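Local atomic coordinates of flavohemoglobin (Malassezia yamatoensis, PDB entry 6O0A), a protein that probably detoxifies nitric oxide by converting it to nitrate, with a heme in its globin domain and an FAD in its reductase domain. Residues Leu109-Pro113 with Asp114-Thr118; Gly125-Ala128 with Lys129-Asp133; Trp148-Ala151 with Arg152-Asn156. All coordinates share one frame; numbering follows the deposited sequence.

Contact 1: residues Leu109-Pro113 with Asp114-Thr118; sequences LGLQP and DEYDT. With HEM (protoporphyrin IX containing Fe), chain C.
Leu111 lies over one face of the heme at pyrrole C and at the same time presses CD2 against Tyr116, the two side chains crossing at about a right angle. A chi1 of 178° swings CG away from the backbone N, and the fork divides the work: CD1 sits 3.3 Å from HEM CAC and also meets Glu115 CB, while CD2 lies 3.5 Å from Tyr116 OH. The tyrosine reaches the heme from the same side, its CE2 3.5 Å from HEM CAB, and HEM CMC rests over one of its faces. A type I turn from Gln112 to Glu115 brings leucine and tyrosine together. The turn is closed by a hydrogen bond from Glu115 N to Gln112 O (3.0 Å), and the next, Tyr116 N to Pro113 O (3.1 Å), leads into the helix. Upstream, a Schellman motif at Gly110 ends the preceding helix, and Gln112 NE2 reaches back to Gly110 O. Tyr116 OH is bound to Glu158, and its ring touches His106, consistent with the His-Tyr-Glu grouping on the proximal side of flavohemoglobin hemes. The corner thus joins helix 96-108 to helix 115-131, with helix 137-163 packed on the tyrosine and strand 219-225 touching Leu109.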
ATOM      1  N   LEU A 109      -0.281   5.068   9.666  1.00 15.35           N
ATOM      2  CA  LEU A 109       0.834   5.210  10.599  1.00 16.28           C
ATOM      3  C   LEU A 109       0.630   6.340  11.605  1.00 17.68           C
ATOM      4  O   LEU A 109       1.475   6.538  12.494  1.00 19.07           O
ATOM      5  CB  LEU A 109       2.126   5.416   9.792  1.00 14.12           C
ATOM      6  CG  LEU A 109       2.459   4.228   8.881  1.00 13.86           C
ATOM      7  CD1 LEU A 109       3.466   4.600   7.793  1.00 24.74           C
ATOM      8  CD2 LEU A 109       2.929   3.048   9.698  1.00 17.65           C
ATOM      9  N   GLY A 110      -0.472   7.078  11.499  1.00 13.56           N
ATOM     10  CA  GLY A 110      -0.790   8.096  12.486  1.00 13.47           C
ATOM     11  C   GLY A 110       0.018   9.366  12.361  1.00 16.18           C
ATOM     12  O   GLY A 110       0.166  10.095  13.345  1.00 17.06           O
ATOM     13  N   LEU A 111       0.531   9.657  11.167  1.00 14.14           N
ATOM     14  CA  LEU A 111       1.408  10.809  10.982  1.00 17.25           C
ATOM     15  C   LEU A 111       0.703  12.118  11.313  1.00 17.03           C
ATOM     16  O   LEU A 111      -0.387  12.404  10.808  1.00 17.93           O
ATOM     17  CB  LEU A 111       1.915  10.845   9.543  1.00 14.72           C
ATOM     18  CG  LEU A 111       2.817  12.033   9.212  1.00 16.31           C
ATOM     19  CD1 LEU A 111       4.046  12.024  10.116  1.00 15.46           C
ATOM     20  CD2 LEU A 111       3.218  12.030   7.739  1.00 16.79           C
ATOM     21  N   GLN A 112       1.355  12.942  12.147  1.00 17.19           N
ATOM     22  CA  GLN A 112       0.770  14.209  12.540  1.00 19.64           C
ATOM     23  C   GLN A 112       1.448  15.375  11.823  1.00 21.71           C
ATOM     24  O   GLN A 112       2.640  15.310  11.493  1.00 18.71           O
ATOM     25  CB  GLN A 112       0.875  14.382  14.059  1.00 20.04           C
ATOM     26  CG  GLN A 112       0.165  13.260  14.822  1.00 20.65           C
ATOM     27  CD  GLN A 112      -1.336  13.240  14.543  1.00 25.38           C
ATOM     28  OE1 GLN A 112      -2.009  14.264  14.667  1.00 31.23           O
ATOM     29  NE2 GLN A 112      -1.861  12.082  14.155  1.00 21.75           N
ATOM     30  N   PRO A 113       0.697  16.449  11.558  1.00 20.45           N
ATOM     31  CA  PRO A 113       1.201  17.484  10.640  1.00 16.89           C
ATOM     32  C   PRO A 113       2.502  18.135  11.079  1.00 16.77           C
ATOM     33  O   PRO A 113       3.300  18.538  10.218  1.00 18.78           O
ATOM     34  CB  PRO A 113       0.057  18.507  10.597  1.00 22.80           C
ATOM     35  CG  PRO A 113      -1.139  17.787  11.028  1.00 24.42           C
ATOM     36  CD  PRO A 113      -0.698  16.698  11.969  1.00 20.17           C
ATOM     37  N   ASP A 114       2.760  18.249  12.384  1.00 21.52           N
ATOM     38  CA  ASP A 114       3.988  18.893  12.844  0.53 20.93           C
ATOM     39  C   ASP A 114       5.237  18.172  12.366  1.00 19.42           C
ATOM     40  O   ASP A 114       6.304  18.795  12.267  1.00 22.97           O
ATOM     41  CB  ASP A 114       4.008  18.976  14.375  0.53 24.25           C
ATOM     42  CG  ASP A 114       3.082  20.046  14.913  0.53 30.08           C
ATOM     43  OD1 ASP A 114       2.494  20.795  14.103  0.53 33.17           O
ATOM     44  OD2 ASP A 114       2.940  20.132  16.152  0.53 35.59           O
ATOM     45  N   GLU A 115       5.140  16.871  12.071  1.00 16.36           N
ATOM     46  CA  GLU A 115       6.350  16.157  11.683  1.00 16.96           C
ATOM     47  C   GLU A 115       6.822  16.508  10.279  1.00 15.38           C
ATOM     48  O   GLU A 115       7.949  16.155   9.921  1.00 18.71           O
ATOM     49  CB  GLU A 115       6.152  14.647  11.818  1.00 15.69           C
ATOM     50  CG  GLU A 115       5.795  14.205  13.240  1.00 18.48           C
ATOM     51  CD  GLU A 115       6.945  14.334  14.235  1.00 25.30           C
ATOM     52  OE1 GLU A 115       8.031  14.853  13.880  1.00 20.94           O
ATOM     53  OE2 GLU A 115       6.762  13.899  15.390  1.00 26.10           O
ATOM     54  N   TYR A 116       6.007  17.195   9.473  1.00 17.45           N
ATOM     55  CA  TYR A 116       6.519  17.641   8.185  1.00 16.03           C
ATOM     56  C   TYR A 116       7.626  18.665   8.371  1.00 14.85           C
ATOM     57  O   TYR A 116       8.515  18.774   7.523  1.00 18.91           O
ATOM     58  CB  TYR A 116       5.388  18.200   7.326  1.00 16.10           C
ATOM     59  CG  TYR A 116       4.500  17.102   6.759  1.00 14.18           C
ATOM     60  CD1 TYR A 116       3.423  16.610   7.484  1.00 17.54           C
ATOM     61  CD2 TYR A 116       4.756  16.555   5.510  1.00 14.97           C
ATOM     62  CE1 TYR A 116       2.605  15.606   6.967  1.00 15.58           C
ATOM     63  CE2 TYR A 116       3.956  15.561   4.983  1.00 13.80           C
ATOM     64  CZ  TYR A 116       2.881  15.091   5.719  1.00 15.70           C
ATOM     65  OH  TYR A 116       2.087  14.099   5.198  1.00 16.96           O
ATOM     66  N   ASP A 117       7.595  19.411   9.482  1.00 16.06           N
ATOM     67  CA  ASP A 117       8.699  20.313   9.809  1.00 16.74           C
ATOM     68  C   ASP A 117       9.973  19.531  10.118  1.00 16.54           C
ATOM     69  O   ASP A 117      11.079  19.958   9.759  1.00 15.68           O
ATOM     70  CB  ASP A 117       8.334  21.184  11.011  1.00 19.81           C
ATOM     71  CG  ASP A 117       7.179  22.131  10.729  1.00 35.27           C
ATOM     72  OD1 ASP A 117       7.094  22.672   9.609  1.00 37.87           O
ATOM     73  OD2 ASP A 117       6.360  22.351  11.646  1.00 44.99           O
ATOM     74  N   THR A 118       9.830  18.393  10.800  1.00 15.69           N
ATOM     75  CA  THR A 118      10.973  17.534  11.105  1.00 17.14           C
ATOM     76  C   THR A 118      11.633  17.023   9.835  1.00 17.54           C
ATOM     77  O   THR A 118      12.856  17.110   9.671  1.00 13.91           O
ATOM     78  CB  THR A 118      10.512  16.359  11.966  1.00 18.62           C
ATOM     79  OG1 THR A 118       9.766  16.856  13.088  1.00 19.08           O
ATOM     80  CG2 THR A 118      11.717  15.555  12.450  1.00 17.33           C
TER
HETATM   81  CHA HEM C 402       5.996   6.386   3.373  1.00 16.79           C
HETATM   82  CHB HEM C 402       6.350  10.557   0.869  1.00 19.81           C
HETATM   83  CHC HEM C 402       6.508  13.037   5.036  1.00 18.14           C
HETATM   84  CHD HEM C 402       6.822   8.861   7.485  1.00 13.25           C
HETATM   85  C1A HEM C 402       6.054   7.299   2.335  1.00 15.68           C
HETATM   86  C2A HEM C 402       5.997   6.990   0.923  1.00 17.37           C
HETATM   87  C3A HEM C 402       6.088   8.136   0.236  1.00 21.80           C
HETATM   88  C4A HEM C 402       6.228   9.221   1.187  1.00 23.25           C
HETATM   89  CMA HEM C 402       6.075   8.304  -1.297  1.00 22.27           C
HETATM   90  CAA HEM C 402       5.824   5.575   0.332  1.00 21.86           C
HETATM   91  CBA HEM C 402       4.314   5.369   0.231  1.00 23.78           C
HETATM   92  CGA HEM C 402       4.017   3.973  -0.260  1.00 36.86           C
HETATM   93  O1A HEM C 402       4.569   3.000   0.314  1.00 37.78           O
HETATM   94  O2A HEM C 402       3.226   3.829  -1.223  1.00 41.98           O
HETATM   95  C1B HEM C 402       6.415  11.599   1.773  1.00 18.23           C
HETATM   96  C2B HEM C 402       6.505  13.010   1.447  1.00 16.56           C
HETATM   97  C3B HEM C 402       6.567  13.700   2.603  1.00 20.11           C
HETATM   98  C4B HEM C 402       6.493  12.742   3.691  1.00 15.35           C
HETATM   99  CMB HEM C 402       6.550  13.539  -0.000  1.00 21.94           C
HETATM  100  CAB HEM C 402       6.660  15.229   2.831  1.00 20.70           C
HETATM  101  CBB HEM C 402       6.401  16.160   1.898  1.00 18.94           C
HETATM  102  C1C HEM C 402       6.647  12.114   6.052  1.00 18.03           C
HETATM  103  C2C HEM C 402       6.849  12.433   7.442  1.00 14.33           C
HETATM  104  C3C HEM C 402       6.934  11.281   8.134  1.00 14.40           C
HETATM  105  C4C HEM C 402       6.804  10.201   7.182  1.00 14.17           C
HETATM  106  CMC HEM C 402       6.909  13.884   7.969  1.00 18.42           C
HETATM  107  CAC HEM C 402       7.183  11.036   9.647  1.00 16.52           C
HETATM  108  CBC HEM C 402       7.873  11.899  10.416  1.00 21.98           C
HETATM  109  C1D HEM C 402       6.618   7.845   6.575  1.00 12.39           C
HETATM  110  C2D HEM C 402       6.623   6.432   6.911  1.00 17.88           C
HETATM  111  C3D HEM C 402       6.409   5.744   5.792  1.00 17.87           C
HETATM  112  C4D HEM C 402       6.248   6.686   4.697  1.00 15.30           C
HETATM  113  CMD HEM C 402       6.860   5.871   8.332  1.00 16.95           C
HETATM  114  CAD HEM C 402       6.341   4.204   5.687  1.00 14.43           C
HETATM  115  CBD HEM C 402       7.603   3.728   4.972  1.00 19.69           C
HETATM  116  CGD HEM C 402       8.787   3.672   5.911  1.00 24.23           C
HETATM  117  O1D HEM C 402       8.663   3.100   7.027  1.00 18.74           O
HETATM  118  O2D HEM C 402       9.876   4.185   5.530  1.00 25.99           O
HETATM  119  NA  HEM C 402       6.196   8.673   2.458  1.00 15.74           N
HETATM  120  NB  HEM C 402       6.411  11.475   3.145  1.00 16.62           N
HETATM  121  NC  HEM C 402       6.615  10.739   5.919  1.00 13.74           N
HETATM  122  ND  HEM C 402       6.375   7.965   5.221  1.00 14.71           N
HETATM  123 FE   HEM C 402       6.124   9.738   4.196  1.00 18.44          FE

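Contact 2: residues Gly125-Ala128 with Lys129-Asp133; sequences GAIA and KDLGD
Lys129 leans back over the carbonyl of Gly125, one helical turn earlier, and its aliphatic chain passes that oxygen atom by atom. CB lies 3.6 Å from Gly125 O and CG closes to 3.2 Å, because chi1 of -68° sets CG beside the backbone N that already donates to the same oxygen. That bond, Lys129 N to Gly125 O, is 2.9 Å long. Beyond CG the chain runs extended and climbs off the helix: CD is 4.0 Å from Gly125 O, CE is farther still, and NZ finishes in a salt bridge with Asp49. The lysine was modelled in two conformers, and this path belongs to one of them.

The other side chains illustrate how successive positions of one helix serve different surroundings. Asp130 sets its CB 3.4 Å from Ala126 O, while its carboxylate leads away from this turn to a salt bridge with Arg38 of helix 25-53. On another face Ile127 and Leu131 lie side by side and point the same way, touching lightly where Ile127 CG2 is 4.1 Å from Leu131 CD2. The backbone bond beneath them, Leu131 N to Ile127 O, is nearly straight (172° at the hydrogen).

The helix finishes here. Gly132 still donates its N to Ala128 O at 2.8 Å, but its positive phi of 63° turns the chain out of the helical path, and Asp133 follows beyond the end. This is the C-terminal turn of helix 115-131, a helix of the globin domain. It lies against helix 25-53: Ala126 packs on Ile42 and Phe46, Asp130 touches His41 and Ile42, and both salt bridges reach that same neighbouring helix.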
ATOM      1  N   GLY A 125      18.793  19.672   5.369  1.00 15.17           N
ATOM      2  CA  GLY A 125      20.154  19.594   5.882  1.00 14.36           C
ATOM      3  C   GLY A 125      21.007  18.617   5.092  1.00 14.47           C
ATOM      4  O   GLY A 125      22.192  18.863   4.840  1.00 13.25           O
ATOM      5  N   ALA A 126      20.423  17.484   4.701  1.00 13.45           N
ATOM      6  CA  ALA A 126      21.170  16.500   3.918  1.00 15.75           C
ATOM      7  C   ALA A 126      21.425  17.001   2.502  1.00 15.31           C
ATOM      8  O   ALA A 126      22.479  16.723   1.920  1.00 15.56           O
ATOM      9  CB  ALA A 126      20.421  15.164   3.886  1.00 16.50           C
ATOM     10  N   ILE A 127      20.461  17.721   1.926  1.00 15.51           N
ATOM     11  CA  ILE A 127      20.694  18.379   0.641  1.00 14.96           C
ATOM     12  C   ILE A 127      21.873  19.339   0.745  1.00 17.50           C
ATOM     13  O   ILE A 127      22.756  19.357  -0.122  1.00 16.61           O
ATOM     14  CB  ILE A 127      19.416  19.097   0.174  1.00 16.94           C
ATOM     15  CG1 ILE A 127      18.342  18.074  -0.213  1.00 15.87           C
ATOM     16  CG2 ILE A 127      19.724  20.035  -0.997  1.00 18.65           C
ATOM     17  CD1 ILE A 127      16.967  18.688  -0.360  1.00 17.38           C
ATOM     18  N   ALA A 128      21.919  20.129   1.823  1.00 14.85           N
ATOM     19  CA  ALA A 128      23.018  21.069   2.028  1.00 16.12           C
ATOM     20  C   ALA A 128      24.352  20.351   2.169  1.00 16.54           C
ATOM     21  O   ALA A 128      25.364  20.785   1.604  1.00 16.67           O
ATOM     22  CB  ALA A 128      22.739  21.928   3.267  1.00 16.99           C
ATOM     23  N   LYS A 129      24.378  19.256   2.929  1.00 15.23           N
ATOM     24  CA  LYS A 129      25.613  18.491   3.102  0.59 14.21           C
ATOM     25  C   LYS A 129      26.082  17.896   1.783  1.00 18.53           C
ATOM     26  O   LYS A 129      27.286  17.874   1.487  1.00 18.77           O
ATOM     27  CB  LYS A 129      25.399  17.376   4.122  0.59 14.76           C
ATOM     28  CG  LYS A 129      25.177  17.829   5.556  0.59 18.81           C
ATOM     29  CD  LYS A 129      25.033  16.602   6.447  0.59 19.44           C
ATOM     30  CE  LYS A 129      24.607  16.969   7.849  0.59 21.03           C
ATOM     31  NZ  LYS A 129      24.530  15.756   8.712  0.59 20.85           N
ATOM     32  N   ASP A 130      25.141  17.405   0.973  1.00 16.46           N
ATOM     33  CA  ASP A 130      25.513  16.778  -0.289  1.00 17.93           C
ATOM     34  C   ASP A 130      25.995  17.804  -1.307  1.00 19.93           C
ATOM     35  O   ASP A 130      27.056  17.636  -1.920  1.00 20.55           O
ATOM     36  CB  ASP A 130      24.329  16.000  -0.857  1.00 17.03           C
ATOM     37  CG  ASP A 130      24.721  15.134  -2.043  1.00 21.08           C
ATOM     38  OD1 ASP A 130      25.158  13.991  -1.817  1.00 23.67           O
ATOM     39  OD2 ASP A 130      24.607  15.596  -3.197  1.00 21.57           O
ATOM     40  N   LEU A 131      25.219  18.869  -1.519  1.00 16.05           N
ATOM     41  CA  LEU A 131      25.543  19.838  -2.554  1.00 20.07           C
ATOM     42  C   LEU A 131      26.610  20.841  -2.131  1.00 19.74           C
ATOM     43  O   LEU A 131      27.266  21.427  -2.999  1.00 18.61           O
ATOM     44  CB  LEU A 131      24.274  20.577  -2.980  1.00 17.44           C
ATOM     45  CG  LEU A 131      23.397  19.925  -4.057  1.00 26.09           C
ATOM     46  CD1 LEU A 131      23.077  18.470  -3.777  1.00 38.47           C
ATOM     47  CD2 LEU A 131      22.108  20.730  -4.225  1.00 22.66           C
ATOM     48  N   GLY A 132      26.786  21.070  -0.830  1.00 22.54           N
ATOM     49  CA  GLY A 132      27.815  22.003  -0.401  1.00 21.91           C
ATOM     50  C   GLY A 132      27.530  23.404  -0.902  1.00 21.77           C
ATOM     51  O   GLY A 132      26.390  23.886  -0.861  1.00 20.11           O
ATOM     52  N   ASP A 133      28.568  24.062  -1.428  1.00 21.28           N
ATOM     53  CA  ASP A 133      28.379  25.426  -1.910  1.00 32.39           C
ATOM     54  C   ASP A 133      27.462  25.501  -3.124  1.00 28.24           C
ATOM     55  O   ASP A 133      27.014  26.600  -3.471  1.00 33.88           O
ATOM     56  CB  ASP A 133      29.735  26.092  -2.206  1.00 42.18           C
ATOM     57  CG  ASP A 133      30.553  25.357  -3.263  1.00 57.84           C
ATOM     58  OD1 ASP A 133      30.034  24.422  -3.910  1.00 64.11           O
ATOM     59  OD2 ASP A 133      31.736  25.729  -3.448  1.00 63.50           O
TER

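Contact 3: residues Trp148-Ala151 with Arg152-Asn156; sequences WLLA and RALIN. With HEM (protoporphyrin IX containing Fe), chain C.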
ATOM      1  N   TRP A 148       6.901  22.319   0.410  1.00 17.93           N
ATOM      2  CA  TRP A 148       5.754  22.729   1.212  1.00 20.91           C
ATOM      3  C   TRP A 148       4.443  22.651   0.440  1.00 18.67           C
ATOM      4  O   TRP A 148       3.389  22.431   1.048  1.00 22.53           O
ATOM      5  CB  TRP A 148       5.989  24.128   1.797  1.00 23.80           C
ATOM      6  CG  TRP A 148       6.928  24.015   2.970  1.00 27.98           C
ATOM      7  CD1 TRP A 148       8.194  24.514   3.070  1.00 36.77           C
ATOM      8  CD2 TRP A 148       6.693  23.276   4.177  1.00 34.29           C
ATOM      9  NE1 TRP A 148       8.749  24.159   4.280  1.00 37.15           N
ATOM     10  CE2 TRP A 148       7.846  23.398   4.976  1.00 38.97           C
ATOM     11  CE3 TRP A 148       5.608  22.537   4.667  1.00 39.87           C
ATOM     12  CZ2 TRP A 148       7.946  22.807   6.237  1.00 33.70           C
ATOM     13  CZ3 TRP A 148       5.710  21.954   5.918  1.00 37.99           C
ATOM     14  CH2 TRP A 148       6.870  22.089   6.685  1.00 33.79           C
ATOM     15  N   LEU A 149       4.477  22.802  -0.885  1.00 19.30           N
ATOM     16  CA  LEU A 149       3.276  22.542  -1.673  1.00 22.10           C
ATOM     17  C   LEU A 149       2.805  21.113  -1.470  1.00 23.33           C
ATOM     18  O   LEU A 149       1.608  20.859  -1.286  1.00 22.60           O
ATOM     19  CB  LEU A 149       3.553  22.786  -3.153  1.00 24.43           C
ATOM     20  CG  LEU A 149       3.590  24.228  -3.640  1.00 29.83           C
ATOM     21  CD1 LEU A 149       4.046  24.257  -5.083  1.00 31.93           C
ATOM     22  CD2 LEU A 149       2.209  24.835  -3.496  1.00 34.03           C
ATOM     23  N   LEU A 150       3.743  20.170  -1.512  1.00 18.95           N
ATOM     24  CA  LEU A 150       3.416  18.759  -1.352  1.00 21.52           C
ATOM     25  C   LEU A 150       3.004  18.451   0.084  1.00 22.65           C
ATOM     26  O   LEU A 150       2.001  17.770   0.320  1.00 19.84           O
ATOM     27  CB  LEU A 150       4.624  17.927  -1.775  1.00 22.66           C
ATOM     28  CG  LEU A 150       4.655  16.402  -1.743  1.00 26.79           C
ATOM     29  CD1 LEU A 150       3.475  15.834  -2.484  1.00 29.39           C
ATOM     30  CD2 LEU A 150       5.945  15.961  -2.395  1.00 26.16           C
ATOM     31  N   ALA A 151       3.763  18.952   1.058  1.00 20.26           N
ATOM     32  CA  ALA A 151       3.411  18.730   2.458  1.00 23.15           C
ATOM     33  C   ALA A 151       2.017  19.257   2.775  1.00 22.83           C
ATOM     34  O   ALA A 151       1.235  18.590   3.463  1.00 22.55           O
ATOM     35  CB  ALA A 151       4.447  19.389   3.369  1.00 17.25           C
ATOM     36  N   ARG A 152       1.686  20.455   2.289  1.00 18.20           N
ATOM     37  CA  ARG A 152       0.373  21.020   2.585  1.00 19.17           C
ATOM     38  C   ARG A 152      -0.736  20.173   1.967  1.00 22.57           C
ATOM     39  O   ARG A 152      -1.780  19.955   2.593  1.00 24.54           O
ATOM     40  CB  ARG A 152       0.284  22.472   2.097  1.00 22.08           C
ATOM     41  CG  ARG A 152       1.163  23.441   2.891  1.00 38.63           C
ATOM     42  CD  ARG A 152       0.914  24.889   2.487  1.00 55.99           C
ATOM     43  NE  ARG A 152       2.113  25.719   2.597  1.00 68.42           N
ATOM     44  CZ  ARG A 152       2.791  26.195   1.555  1.00 72.62           C
ATOM     45  NH1 ARG A 152       3.867  26.947   1.751  1.00 76.41           N
ATOM     46  NH2 ARG A 152       2.391  25.926   0.318  1.00 70.28           N
ATOM     47  N   ALA A 153      -0.524  19.689   0.737  1.00 20.25           N
ATOM     48  CA  ALA A 153      -1.514  18.836   0.083  1.00 21.91           C
ATOM     49  C   ALA A 153      -1.736  17.548   0.873  1.00 19.41           C
ATOM     50  O   ALA A 153      -2.879  17.141   1.109  1.00 23.67           O
ATOM     51  CB  ALA A 153      -1.063  18.525  -1.343  1.00 22.32           C
ATOM     52  N   LEU A 154      -0.650  16.904   1.301  1.00 19.41           N
ATOM     53  CA  LEU A 154      -0.763  15.667   2.075  1.00 16.39           C
ATOM     54  C   LEU A 154      -1.424  15.910   3.427  1.00 19.78           C
ATOM     55  O   LEU A 154      -2.289  15.134   3.851  1.00 16.41           O
ATOM     56  CB  LEU A 154       0.619  15.045   2.266  1.00 16.32           C
ATOM     57  CG  LEU A 154       1.258  14.430   1.022  1.00 20.00           C
ATOM     58  CD1 LEU A 154       2.701  14.011   1.312  1.00 20.29           C
ATOM     59  CD2 LEU A 154       0.411  13.243   0.539  1.00 20.14           C
ATOM     60  N   ILE A 155      -1.026  16.980   4.119  1.00 20.14           N
ATOM     61  CA  ILE A 155      -1.627  17.318   5.408  1.00 18.90           C
ATOM     62  C   ILE A 155      -3.137  17.496   5.271  1.00 21.33           C
ATOM     63  O   ILE A 155      -3.917  17.007   6.103  1.00 20.53           O
ATOM     64  CB  ILE A 155      -0.944  18.578   5.983  1.00 20.80           C
ATOM     65  CG1 ILE A 155       0.436  18.213   6.531  1.00 15.22           C
ATOM     66  CG2 ILE A 155      -1.815  19.238   7.044  1.00 21.62           C
ATOM     67  CD1 ILE A 155       1.368  19.406   6.719  1.00 18.92           C
ATOM     68  N   ASN A 156      -3.573  18.185   4.212  1.00 22.00           N
ATOM     69  CA  ASN A 156      -5.000  18.389   3.991  1.00 22.60           C
ATOM     70  C   ASN A 156      -5.721  17.070   3.753  1.00 21.46           C
ATOM     71  O   ASN A 156      -6.810  16.844   4.297  1.00 23.01           O
ATOM     72  CB  ASN A 156      -5.218  19.337   2.814  1.00 24.05           C
ATOM     73  CG  ASN A 156      -4.885  20.775   3.169  1.00 40.49           C
ATOM     74  OD1 ASN A 156      -4.828  21.129   4.349  1.00 42.31           O
ATOM     75  ND2 ASN A 156      -4.672  21.613   2.156  1.00 43.53           N
TER
HETATM   76  CHA HEM C 402       5.996   6.386   3.373  1.00 16.79           C
HETATM   77  CHB HEM C 402       6.350  10.557   0.869  1.00 19.81           C
HETATM   78  CHC HEM C 402       6.508  13.037   5.036  1.00 18.14           C
HETATM   79  CHD HEM C 402       6.822   8.861   7.485  1.00 13.25           C
HETATM   80  C1A HEM C 402       6.054   7.299   2.335  1.00 15.68           C
HETATM   81  C2A HEM C 402       5.997   6.990   0.923  1.00 17.37           C
HETATM   82  C3A HEM C 402       6.088   8.136   0.236  1.00 21.80           C
HETATM   83  C4A HEM C 402       6.228   9.221   1.187  1.00 23.25           C
HETATM   84  CMA HEM C 402       6.075   8.304  -1.297  1.00 22.27           C
HETATM   85  CAA HEM C 402       5.824   5.575   0.332  1.00 21.86           C
HETATM   86  CBA HEM C 402       4.314   5.369   0.231  1.00 23.78           C
HETATM   87  CGA HEM C 402       4.017   3.973  -0.260  1.00 36.86           C
HETATM   88  O1A HEM C 402       4.569   3.000   0.314  1.00 37.78           O
HETATM   89  O2A HEM C 402       3.226   3.829  -1.223  1.00 41.98           O
HETATM   90  C1B HEM C 402       6.415  11.599   1.773  1.00 18.23           C
HETATM   91  C2B HEM C 402       6.505  13.010   1.447  1.00 16.56           C
HETATM   92  C3B HEM C 402       6.567  13.700   2.603  1.00 20.11           C
HETATM   93  C4B HEM C 402       6.493  12.742   3.691  1.00 15.35           C
HETATM   94  CMB HEM C 402       6.550  13.539  -0.000  1.00 21.94           C
HETATM   95  CAB HEM C 402       6.660  15.229   2.831  1.00 20.70           C
HETATM   96  CBB HEM C 402       6.401  16.160   1.898  1.00 18.94           C
HETATM   97  C1C HEM C 402       6.647  12.114   6.052  1.00 18.03           C
HETATM   98  C2C HEM C 402       6.849  12.433   7.442  1.00 14.33           C
HETATM   99  C3C HEM C 402       6.934  11.281   8.134  1.00 14.40           C
HETATM  100  C4C HEM C 402       6.804  10.201   7.182  1.00 14.17           C
HETATM  101  CMC HEM C 402       6.909  13.884   7.969  1.00 18.42           C
HETATM  102  CAC HEM C 402       7.183  11.036   9.647  1.00 16.52           C
HETATM  103  CBC HEM C 402       7.873  11.899  10.416  1.00 21.98           C
HETATM  104  C1D HEM C 402       6.618   7.845   6.575  1.00 12.39           C
HETATM  105  C2D HEM C 402       6.623   6.432   6.911  1.00 17.88           C
HETATM  106  C3D HEM C 402       6.409   5.744   5.792  1.00 17.87           C
HETATM  107  C4D HEM C 402       6.248   6.686   4.697  1.00 15.30           C
HETATM  108  CMD HEM C 402       6.860   5.871   8.332  1.00 16.95           C
HETATM  109  CAD HEM C 402       6.341   4.204   5.687  1.00 14.43           C
HETATM  110  CBD HEM C 402       7.603   3.728   4.972  1.00 19.69           C
HETATM  111  CGD HEM C 402       8.787   3.672   5.911  1.00 24.23           C
HETATM  112  O1D HEM C 402       8.663   3.100   7.027  1.00 18.74           O
HETATM  113  O2D HEM C 402       9.876   4.185   5.530  1.00 25.99           O
HETATM  114  NA  HEM C 402       6.196   8.673   2.458  1.00 15.74           N
HETATM  115  NB  HEM C 402       6.411  11.475   3.145  1.00 16.62           N
HETATM  116  NC  HEM C 402       6.615  10.739   5.919  1.00 13.74           N
HETATM  117  ND  HEM C 402       6.375   7.965   5.221  1.00 14.71           N
HETATM  118 FE   HEM C 402       6.124   9.738   4.196  1.00 18.44          FE
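Leu150 and Leu154, one turn apart on the last helix of the globin fold, turn their side chains toward the heme and meet each other at their CD1 atoms, 4.3 Å apart. Leu150 holds its CG opposite the backbone N (chi1 180°), and from there CD2 approaches HEM CMB to 3.5 Å at the rim of pyrrole B. Leu154 comes over the outer edge of pyrrole B, on the face of the heme, with CD1 3.9 Å from HEM C2B. Between them in sequence, Ala151 presents its small side chain to the vinyl group, CB lying 4.1 Å from HEM CBB.

Behind this first shell the backbone fixes the spacing: Leu154 N donates to Leu150 O at 3.0 Å, nearly in line with the carbonyl bond. Ile155, which follows Leu154, lays CG1 against the Ala151 carbonyl oxygen. Farther out, Leu99 and Val102 of helix 96-108 pack on Leu154, while Ile80 and Phe83 of helix 75-89 meet Leu150. On the side of the helix turned from the heme, Arg152 folds back along the preceding turn. Its CG lies 3.1 Å from Trp148 O, and Trp148 CB sits over one face of the guanidinium, 3.5 Å from Arg152 NH1.

Contacts 1 and 3 form adjoining parts of the heme pocket. Their centres are 11 Å apart, and Tyr116 of contact 1 wedges against helix 137-163, with Tyr116 CE1 3.4 Å from Ile155 CG1 and Tyr116 CD2 3.6 Å from Ala151 CB. Contact 2 shares helix 115-131 with contact 1 but closes its far end: the centres are 23 Å apart, and nearest atoms stay about 8 Å from one another. It is equally distant from contact 3 by centres, with nearest atoms about 11 Å apart. Even the Ile127 side chain lies about 11 Å from the heme, whereas Glu115 and Tyr116 at the start of the same helix touch it.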